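Local structure of adenylate kinase (Desulfovibrio gigas, 2XB4) at residues A[116-128]-A[133-145]. The protein probably catalyses the reversible transfer of the terminal phosphate of ATP to AMP, giving two ADP, and carries a bound metal ion. Residues are numbered along the deposited sequence; the frame is centred on the assembly and turned at random. Where two conformers were deposited one is given.
Sequences REVAKNRIMGRRI and PNHPNNIFIDAIK. Unlike the reference sequence in segment 133-145: D142 (reference Glu). With ZN (zinc ion), chain B; SRT (S,R meso-tartaric acid), chain C.
Where helix 116-124 of the CORE runs out into what is probably the LID, the metal-bearing part of this adenylate kinase, G125, R126 and R127 meet N137 and N138. Two backbone bonds define a single beta bridge between R126 and N138: I139 N to G125 O (2.9 Å) and R127 N to N137 O (3.1 Å). The N138 side chain ties this bridge to the helix. With its CG anti to the backbone N (chi1 -165°), the amide reaches across G125, and ND2 donates to R122 O at 2.8 Å, on a lone pair and almost within the amide plane. The other end, OD1, takes the F140 N-H in an Asx turn, so both amide ends are used and its rotation is fixed. In the conformer given, the F140 ring turns one face toward N121 CB, but the approach is too tight to be reliable and its detail is doubtful. Beside it, I141 CG1 lies 4.0 Å above one face of the R122 guanidinium, offset toward the rim, and a water joins R122 NE to F140 O. R126, predicted to bind ATP, turns away from the loop: NH2 lies 2.9 Å from O1 of the bound meso-tartrate and NH1 forms a salt bridge with D164. Farther along, H135 ND1 binds zinc with C129, C151 and C154. R127, bent at chi2 (-64°), folds back so that NH1 donates to both M124 O and R126 O, which holds its guanidinium in place, while NH2 meets I139 CD1 at 3.6 Å.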
ATOM      1  N   ARG A 116     -22.312  -5.717  14.559  1.00 16.40           N
ATOM      2  CA  ARG A 116     -21.656  -4.768  13.662  1.00 14.61           C
ATOM      3  C   ARG A 116     -20.388  -4.157  14.290  1.00 15.38           C
ATOM      4  O   ARG A 116     -19.394  -4.081  13.596  1.00 16.26           O
ATOM      5  CB  ARG A 116     -22.619  -3.690  13.212  1.00 17.16           C
ATOM      6  CG  ARG A 116     -21.975  -2.499  12.543  1.00 19.29           C
ATOM      7  CD  ARG A 116     -23.025  -1.397  12.242  1.00 20.98           C
ATOM      8  NE  ARG A 116     -22.335  -0.379  11.443  1.00 17.46           N
ATOM      9  CZ  ARG A 116     -22.972   0.415  10.602  1.00 23.48           C
ATOM     10  NH1 ARG A 116     -24.302   0.298  10.495  1.00 19.97           N
ATOM     11  NH2 ARG A 116     -22.298   1.327   9.921  1.00 20.89           N
ATOM     12  N   GLU A 117     -20.362  -3.779  15.577  1.00 14.62           N
ATOM     13  CA  GLU A 117     -19.136  -3.115  16.176  1.00 17.40           C
ATOM     14  C   GLU A 117     -17.956  -4.156  16.154  1.00 14.93           C
ATOM     15  O   GLU A 117     -16.775  -3.803  15.935  1.00 14.77           O
ATOM     16  CB  GLU A 117     -19.328  -2.551  17.646  1.00 19.33           C
ATOM     17  CG  GLU A 117     -20.264  -1.306  17.660  1.00 31.88           C
ATOM     18  CD  GLU A 117     -20.188  -0.352  18.949  1.00 45.33           C
ATOM     19  OE1 GLU A 117     -20.907  -0.601  19.977  1.00 45.66           O
ATOM     20  OE2 GLU A 117     -19.428   0.678  18.902  1.00 51.82           O
ATOM     21  N   VAL A 118     -18.299  -5.393  16.391  1.00 14.06           N
ATOM     22  CA  VAL A 118     -17.329  -6.513  16.369  1.00 13.26           C
ATOM     23  C   VAL A 118     -16.758  -6.716  14.949  1.00 13.45           C
ATOM     24  O   VAL A 118     -15.547  -6.780  14.757  1.00 13.85           O
ATOM     25  CB  VAL A 118     -17.854  -7.796  16.965  1.00 13.18           C
ATOM     26  CG1 VAL A 118     -16.818  -8.927  16.778  1.00 11.59           C
ATOM     27  CG2 VAL A 118     -18.197  -7.595  18.518  1.00 15.17           C
ATOM     28  N   ALA A 119     -17.660  -6.805  13.957  1.00 14.18           N
ATOM     29  CA  ALA A 119     -17.274  -6.905  12.548  1.00 12.19           C
ATOM     30  C   ALA A 119     -16.300  -5.740  12.153  1.00 14.05           C
ATOM     31  O   ALA A 119     -15.264  -5.969  11.506  1.00 12.82           O
ATOM     32  CB  ALA A 119     -18.556  -6.951  11.702  1.00 11.52           C
ATOM     33  N   LYS A 120     -16.659  -4.492  12.484  1.00 12.96           N
ATOM     34  CA  LYS A 120     -15.801  -3.344  12.089  1.00 14.75           C
ATOM     35  C   LYS A 120     -14.444  -3.484  12.755  1.00 15.14           C
ATOM     36  O   LYS A 120     -13.413  -3.242  12.132  1.00 14.76           O
ATOM     37  CB  LYS A 120     -16.509  -2.011  12.450  1.00 15.42           C
ATOM     38  CG  LYS A 120     -15.665  -0.767  12.172  1.00 19.23           C
ATOM     39  CD  LYS A 120     -16.399   0.476  12.492  1.00 26.56           C
ATOM     40  CE  LYS A 120     -15.494   1.619  12.193  1.00 33.04           C
ATOM     41  NZ  LYS A 120     -16.059   2.851  12.758  1.00 42.96           N
ATOM     42  N   ASN A 121     -14.432  -3.763  14.048  1.00 14.65           N
ATOM     43  CA  ASN A 121     -13.136  -3.923  14.739  1.00 17.95           C
ATOM     44  C   ASN A 121     -12.275  -5.065  14.221  1.00 16.01           C
ATOM     45  O   ASN A 121     -11.069  -4.935  14.084  1.00 17.73           O
ATOM     46  CB  ASN A 121     -13.361  -4.098  16.220  1.00 17.45           C
ATOM     47  CG  ASN A 121     -13.628  -2.751  16.899  1.00 24.27           C
ATOM     48  OD1 ASN A 121     -13.154  -1.686  16.455  1.00 29.91           O
ATOM     49  ND2 ASN A 121     -14.411  -2.788  17.925  1.00 25.96           N
ATOM     50  N   ARG A 122     -12.899  -6.163  13.875  1.00 16.20           N
ATOM     51  CA  ARG A 122     -12.113  -7.224  13.196  1.00 15.92           C
ATOM     52  C   ARG A 122     -11.483  -6.797  11.868  1.00 16.51           C
ATOM     53  O   ARG A 122     -10.397  -7.298  11.555  1.00 19.24           O
ATOM     54  CB  ARG A 122     -12.938  -8.460  12.960  1.00 15.31           C
ATOM     55  CG  ARG A 122     -13.213  -9.164  14.224  1.00 17.72           C
ATOM     56  CD  ARG A 122     -14.001 -10.439  14.011  1.00 22.48           C
ATOM     57  NE  ARG A 122     -14.068 -11.042  15.356  1.00 25.21           N
ATOM     58  CZ  ARG A 122     -14.017 -12.341  15.618  1.00 28.28           C
ATOM     59  NH1 ARG A 122     -13.891 -13.208  14.625  1.00 22.80           N
ATOM     60  NH2 ARG A 122     -14.057 -12.773  16.901  1.00 31.88           N
ATOM     61  N   ILE A 123     -12.168  -5.974  11.055  1.00 13.58           N
ATOM     62  CA  ILE A 123     -11.556  -5.522   9.824  1.00 12.35           C
ATOM     63  C   ILE A 123     -10.378  -4.572  10.188  1.00 12.51           C
ATOM     64  O   ILE A 123      -9.279  -4.686   9.627  1.00 13.65           O
ATOM     65  CB  ILE A 123     -12.571  -4.771   8.967  1.00 10.99           C
ATOM     66  CG1 ILE A 123     -13.710  -5.722   8.525  1.00 11.18           C
ATOM     67  CG2 ILE A 123     -11.911  -4.040   7.759  1.00 12.57           C
ATOM     68  CD1 ILE A 123     -15.052  -4.961   8.151  1.00 11.37           C
ATOM     69  N   MET A 124     -10.643  -3.569  11.053  1.00 12.46           N
ATOM     70  CA  MET A 124      -9.615  -2.490  11.301  1.00 13.84           C
ATOM     71  C   MET A 124      -8.433  -3.067  12.047  1.00 11.45           C
ATOM     72  O   MET A 124      -7.341  -2.549  11.926  1.00 14.90           O
ATOM     73  CB  MET A 124     -10.227  -1.333  12.154  1.00 14.93           C
ATOM     74  CG  MET A 124     -11.396  -0.676  11.381  1.00 15.50           C
ATOM     75  SD  MET A 124     -11.908   0.829  12.164  1.00 21.23           S
ATOM     76  CE  MET A 124     -10.476   1.878  11.958  1.00 19.57           C
ATOM     77  N   GLY A 125      -8.635  -4.177  12.753  1.00 11.39           N
ATOM     78  CA  GLY A 125      -7.574  -4.778  13.619  1.00 10.91           C
ATOM     79  C   GLY A 125      -6.562  -5.632  12.853  1.00 12.78           C
ATOM     80  O   GLY A 125      -5.479  -6.018  13.388  1.00 13.28           O
ATOM     81  N   ARG A 126      -6.830  -5.929  11.589  1.00 11.81           N
ATOM     82  CA  ARG A 126      -5.891  -6.769  10.814  1.00 11.22           C
ATOM     83  C   ARG A 126      -4.514  -6.105  10.673  1.00  9.89           C
ATOM     84  O   ARG A 126      -4.438  -4.891  10.362  1.00 11.06           O
ATOM     85  CB  ARG A 126      -6.432  -6.959   9.397  1.00  9.36           C
ATOM     86  CG  ARG A 126      -7.836  -7.741   9.262  1.00 11.85           C
ATOM     87  CD  ARG A 126      -8.451  -7.527   7.863  1.00 12.09           C
ATOM     88  NE  ARG A 126      -9.642  -8.372   7.734  1.00 15.17           N
ATOM     89  CZ  ARG A 126     -10.603  -8.195   6.820  1.00 21.47           C
ATOM     90  NH1 ARG A 126     -10.477  -7.209   5.928  1.00 12.80           N
ATOM     91  NH2 ARG A 126     -11.680  -9.018   6.791  1.00 19.82           N
ATOM     92  N   ARG A 127      -3.453  -6.875  10.807  1.00  9.25           N
ATOM     93  CA  ARG A 127      -2.051  -6.369  10.647  1.00 11.36           C
ATOM     94  C   ARG A 127      -1.380  -7.354   9.724  1.00 13.40           C
ATOM     95  O   ARG A 127      -1.563  -8.554   9.895  1.00 13.77           O
ATOM     96  CB  ARG A 127      -1.294  -6.313  11.978  1.00 10.53           C
ATOM     97  CG  ARG A 127      -1.908  -5.151  12.917  1.00 12.71           C
ATOM     98  CD  ARG A 127      -1.714  -3.714  12.299  1.00 14.96           C
ATOM     99  NE  ARG A 127      -2.241  -2.652  13.178  1.00 15.21           N
ATOM    100  CZ  ARG A 127      -3.507  -2.207  13.204  1.00 18.69           C
ATOM    101  NH1 ARG A 127      -4.453  -2.751  12.427  1.00 14.82           N
ATOM    102  NH2 ARG A 127      -3.837  -1.254  14.088  1.00 20.20           N
ATOM    103  N   ILE A 128      -0.691  -6.847   8.676  1.00 14.10           N
ATOM    104  CA  ILE A 128      -0.108  -7.757   7.676  1.00 12.18           C
ATOM    105  C   ILE A 128       1.372  -7.874   7.963  1.00 13.28           C
ATOM    106  O   ILE A 128       2.062  -6.863   8.153  1.00 13.58           O
ATOM    107  CB  ILE A 128      -0.237  -7.157   6.259  1.00 15.04           C
ATOM    108  CG1 ILE A 128      -1.673  -6.784   5.940  1.00 16.27           C
ATOM    109  CG2 ILE A 128       0.320  -8.169   5.178  1.00 10.11           C
ATOM    110  CD1 ILE A 128      -2.705  -7.752   6.541  1.00 17.25           C
ATOM    111  N   PRO A 133       2.517 -12.586   3.934  1.00 16.15           N
ATOM    112  CA  PRO A 133       1.179 -11.981   4.187  1.00 17.50           C
ATOM    113  C   PRO A 133       0.140 -13.040   4.639  1.00 18.17           C
ATOM    114  O   PRO A 133      -0.902 -12.669   5.124  1.00 23.92           O
ATOM    115  CB  PRO A 133       0.812 -11.386   2.801  1.00 18.29           C
ATOM    116  CG  PRO A 133       1.506 -12.338   1.776  1.00 15.73           C
ATOM    117  CD  PRO A 133       2.861 -12.656   2.506  1.00 15.14           C
ATOM    118  N   ASN A 134       0.478 -14.321   4.571  1.00 21.19           N
ATOM    119  CA  ASN A 134      -0.434 -15.422   4.999  1.00 20.88           C
ATOM    120  C   ASN A 134      -0.531 -15.441   6.521  1.00 19.56           C
ATOM    121  O   ASN A 134      -1.533 -15.984   7.026  1.00 18.19           O
ATOM    122  CB  ASN A 134       0.053 -16.855   4.622  1.00 23.22           C
ATOM    123  CG  ASN A 134       0.166 -17.125   3.074  1.00 26.06           C
ATOM    124  OD1 ASN A 134      -0.406 -16.399   2.248  1.00 19.61           O
ATOM    125  ND2 ASN A 134       0.866 -18.235   2.717  1.00 28.76           N
ATOM    126  N   HIS A 135       0.467 -14.891   7.250  1.00 15.82           N
ATOM    127  CA  HIS A 135       0.546 -15.058   8.768  1.00 15.58           C
ATOM    128  C   HIS A 135      -0.563 -14.250   9.487  1.00 14.15           C
ATOM    129  O   HIS A 135      -0.474 -13.055   9.494  1.00 15.24           O
ATOM    130  CB  HIS A 135       1.925 -14.562   9.313  1.00 12.64           C
ATOM    131  CG  HIS A 135       3.094 -15.426   8.879  1.00 18.18           C
ATOM    132  ND1 HIS A 135       4.412 -15.046   9.076  1.00 13.87           N
ATOM    133  CD2 HIS A 135       3.138 -16.666   8.330  1.00 14.58           C
ATOM    134  CE1 HIS A 135       5.217 -15.987   8.590  1.00 16.55           C
ATOM    135  NE2 HIS A 135       4.469 -16.987   8.155  1.00 16.45           N
ATOM    136  N   PRO A 136      -1.581 -14.911  10.093  1.00 14.16           N
ATOM    137  CA  PRO A 136      -2.710 -14.082  10.598  1.00 14.04           C
ATOM    138  C   PRO A 136      -2.354 -13.304  11.868  1.00 13.76           C
ATOM    139  O   PRO A 136      -1.820 -13.886  12.832  1.00 14.56           O
ATOM    140  CB  PRO A 136      -3.855 -15.127  10.859  1.00 14.95           C
ATOM    141  CG  PRO A 136      -3.510 -16.327   9.995  1.00 14.72           C
ATOM    142  CD  PRO A 136      -1.910 -16.351  10.101  1.00 13.08           C
ATOM    143  N   ASN A 137      -2.611 -11.995  11.870  1.00 12.37           N
ATOM    144  CA  ASN A 137      -2.396 -11.139  13.058  1.00 13.57           C
ATOM    145  C   ASN A 137      -3.577 -10.187  13.126  1.00 13.43           C
ATOM    146  O   ASN A 137      -3.933  -9.599  12.110  1.00 10.89           O
ATOM    147  CB  ASN A 137      -1.121 -10.270  12.963  1.00 10.38           C
ATOM    148  CG  ASN A 137       0.214 -11.138  13.052  1.00 12.69           C
ATOM    149  OD1 ASN A 137       0.716 -11.673  12.009  1.00 17.59           O
ATOM    150  ND2 ASN A 137       0.784 -11.247  14.221  1.00 11.22           N
ATOM    151  N   ASN A 138      -4.138 -10.012  14.321  1.00 13.64           N
ATOM    152  CA  ASN A 138      -5.260  -9.124  14.433  1.00 15.62           C
ATOM    153  C   ASN A 138      -5.285  -8.603  15.868  1.00 15.05           C
ATOM    154  O   ASN A 138      -5.473  -9.394  16.808  1.00 17.31           O
ATOM    155  CB  ASN A 138      -6.587  -9.823  14.069  1.00 15.38           C
ATOM    156  CG  ASN A 138      -7.708  -8.826  13.828  1.00 16.85           C
ATOM    157  OD1 ASN A 138      -8.026  -7.980  14.739  1.00 14.67           O
ATOM    158  ND2 ASN A 138      -8.312  -8.876  12.621  1.00 15.41           N
ATOM    159  N   ILE A 139      -5.145  -7.281  16.029  1.00 16.76           N
ATOM    160  CA  ILE A 139      -5.186  -6.686  17.343  1.00 19.78           C
ATOM    161  C   ILE A 139      -6.552  -6.873  18.081  1.00 19.63           C
ATOM    162  O   ILE A 139      -6.580  -6.822  19.272  1.00 21.05           O
ATOM    163  CB  ILE A 139      -4.677  -5.179  17.355  1.00 21.77           C
ATOM    164  CG1 ILE A 139      -5.588  -4.205  16.568  1.00 24.96           C
ATOM    165  CG2 ILE A 139      -3.289  -5.064  16.781  1.00 21.74           C
ATOM    166  CD1 ILE A 139      -5.336  -2.708  16.988  1.00 27.77           C
ATOM    167  N   PHE A 140      -7.627  -7.205  17.388  1.00 19.10           N
ATOM    168  CA  PHE A 140      -8.958  -7.316  17.995  0.50 19.75           C
ATOM    169  C   PHE A 140      -9.435  -8.775  18.146  1.00 20.48           C
ATOM    170  O   PHE A 140     -10.586  -9.016  18.569  1.00 21.33           O
ATOM    171  CB  PHE A 140     -10.004  -6.460  17.213  0.50 18.12           C
ATOM    172  CG  PHE A 140     -11.325  -6.235  17.959  0.50 19.46           C
ATOM    173  CD1 PHE A 140     -11.443  -5.275  19.003  0.50 18.54           C
ATOM    174  CD2 PHE A 140     -12.485  -6.984  17.622  0.50 18.98           C
ATOM    175  CE1 PHE A 140     -12.677  -5.111  19.669  0.50 22.66           C
ATOM    176  CE2 PHE A 140     -13.715  -6.815  18.325  0.50 18.64           C
ATOM    177  CZ  PHE A 140     -13.821  -5.893  19.309  0.50 16.41           C
ATOM    178  N   ILE A 141      -8.585  -9.743  17.795  1.00 19.55           N
ATOM    179  CA  ILE A 141      -8.971 -11.179  17.872  1.00 19.00           C
ATOM    180  C   ILE A 141      -7.884 -11.842  18.769  1.00 19.14           C
ATOM    181  O   ILE A 141      -6.689 -12.000  18.337  1.00 16.82           O
ATOM    182  CB  ILE A 141      -9.020 -11.856  16.484  1.00 17.95           C
ATOM    183  CG1 ILE A 141     -10.049 -11.197  15.514  1.00 18.83           C
ATOM    184  CG2 ILE A 141      -9.404 -13.277  16.641  1.00 20.09           C
ATOM    185  CD1 ILE A 141     -10.105 -11.897  14.139  1.00 15.50           C
ATOM    186  N   ASP A 142      -8.274 -12.165  19.997  1.00 21.56           N
ATOM    187  CA  ASP A 142      -7.286 -12.558  21.058  1.00 23.94           C
ATOM    188  C   ASP A 142      -6.449 -13.722  20.564  1.00 23.58           C
ATOM    189  O   ASP A 142      -5.265 -13.721  20.826  1.00 23.44           O
ATOM    190  CB  ASP A 142      -7.840 -12.930  22.457  1.00 25.23           C
ATOM    191  CG  ASP A 142      -6.821 -12.490  23.674  1.00 32.42           C
ATOM    192  OD1 ASP A 142      -6.603 -11.293  23.905  1.00 40.56           O
ATOM    193  OD2 ASP A 142      -6.243 -13.256  24.477  1.00 42.40           O
ATOM    194  N   ALA A 143      -7.049 -14.726  19.889  1.00 23.72           N
ATOM    195  CA  ALA A 143      -6.256 -15.946  19.519  1.00 25.35           C
ATOM    196  C   ALA A 143      -5.118 -15.678  18.525  1.00 22.91           C
ATOM    197  O   ALA A 143      -4.141 -16.481  18.418  1.00 22.60           O
ATOM    198  CB  ALA A 143      -7.142 -17.050  18.989  1.00 25.74           C
ATOM    199  N   ILE A 144      -5.214 -14.566  17.789  1.00 21.56           N
ATOM    200  CA  ILE A 144      -4.150 -14.203  16.839  1.00 18.34           C
ATOM    201  C   ILE A 144      -3.622 -12.763  17.021  1.00 18.89           C
ATOM    202  O   ILE A 144      -3.187 -12.150  16.053  1.00 16.34           O
ATOM    203  CB  ILE A 144      -4.613 -14.390  15.361  1.00 18.07           C
ATOM    204  CG1 ILE A 144      -5.927 -13.634  15.117  1.00 14.15           C
ATOM    205  CG2 ILE A 144      -4.828 -15.855  15.067  1.00 17.43           C
ATOM    206  CD1 ILE A 144      -6.271 -13.361  13.621  1.00 14.64           C
ATOM    207  N   LYS A 145      -3.624 -12.230  18.257  1.00 17.88           N
ATOM    208  CA  LYS A 145      -3.021 -10.956  18.622  1.00 20.07           C
ATOM    209  C   LYS A 145      -1.583 -10.982  18.258  1.00 19.75           C
ATOM    210  O   LYS A 145      -0.953 -12.057  18.386  1.00 20.66           O
ATOM    211  CB  LYS A 145      -2.929 -10.816  20.170  1.00 23.33           C
ATOM    212  CG  LYS A 145      -4.128 -10.572  20.889  1.00 32.34           C
ATOM    213  CD  LYS A 145      -3.734 -10.486  22.442  1.00 37.46           C
ATOM    214  CE  LYS A 145      -2.784 -11.639  23.043  1.00 38.80           C
ATOM    215  NZ  LYS A 145      -2.949 -11.709  24.579  1.00 41.78           N
TER
HETATM  216 ZN    ZN B1224       5.095 -13.341   9.927  1.00 14.25          ZN
HETATM  217  O1  SRT C1225     -13.660 -11.074   7.184  1.00 24.42           O
HETATM  218  O11 SRT C1225     -13.223 -12.747   5.724  1.00 25.20           O
HETATM  219  C1  SRT C1225     -13.736 -11.649   6.066  1.00 22.06           C
HETATM  220  C2  SRT C1225     -14.762 -10.973   5.265  1.00 24.88           C
HETATM  221  O2  SRT C1225     -14.655  -9.583   5.026  1.00 18.32           O
HETATM  222  C3  SRT C1225     -15.736 -11.818   4.525  1.00 22.76           C
HETATM  223  O3  SRT C1225     -16.582 -11.794   5.705  1.00 19.27           O
HETATM  224  C4  SRT C1225     -16.424 -11.103   3.441  1.00 24.91           C
HETATM  225  O4  SRT C1225     -15.885 -11.134   2.323  1.00 27.76           O
HETATM  226  O41 SRT C1225     -17.485 -10.527   3.705  1.00 26.17           O
HETATM  227  O   HOH W   1     -13.332 -10.034  17.969  1.00 21.48           O
HETATM  228  O   HOH W   2      -3.135 -10.822   9.211  1.00  9.46           O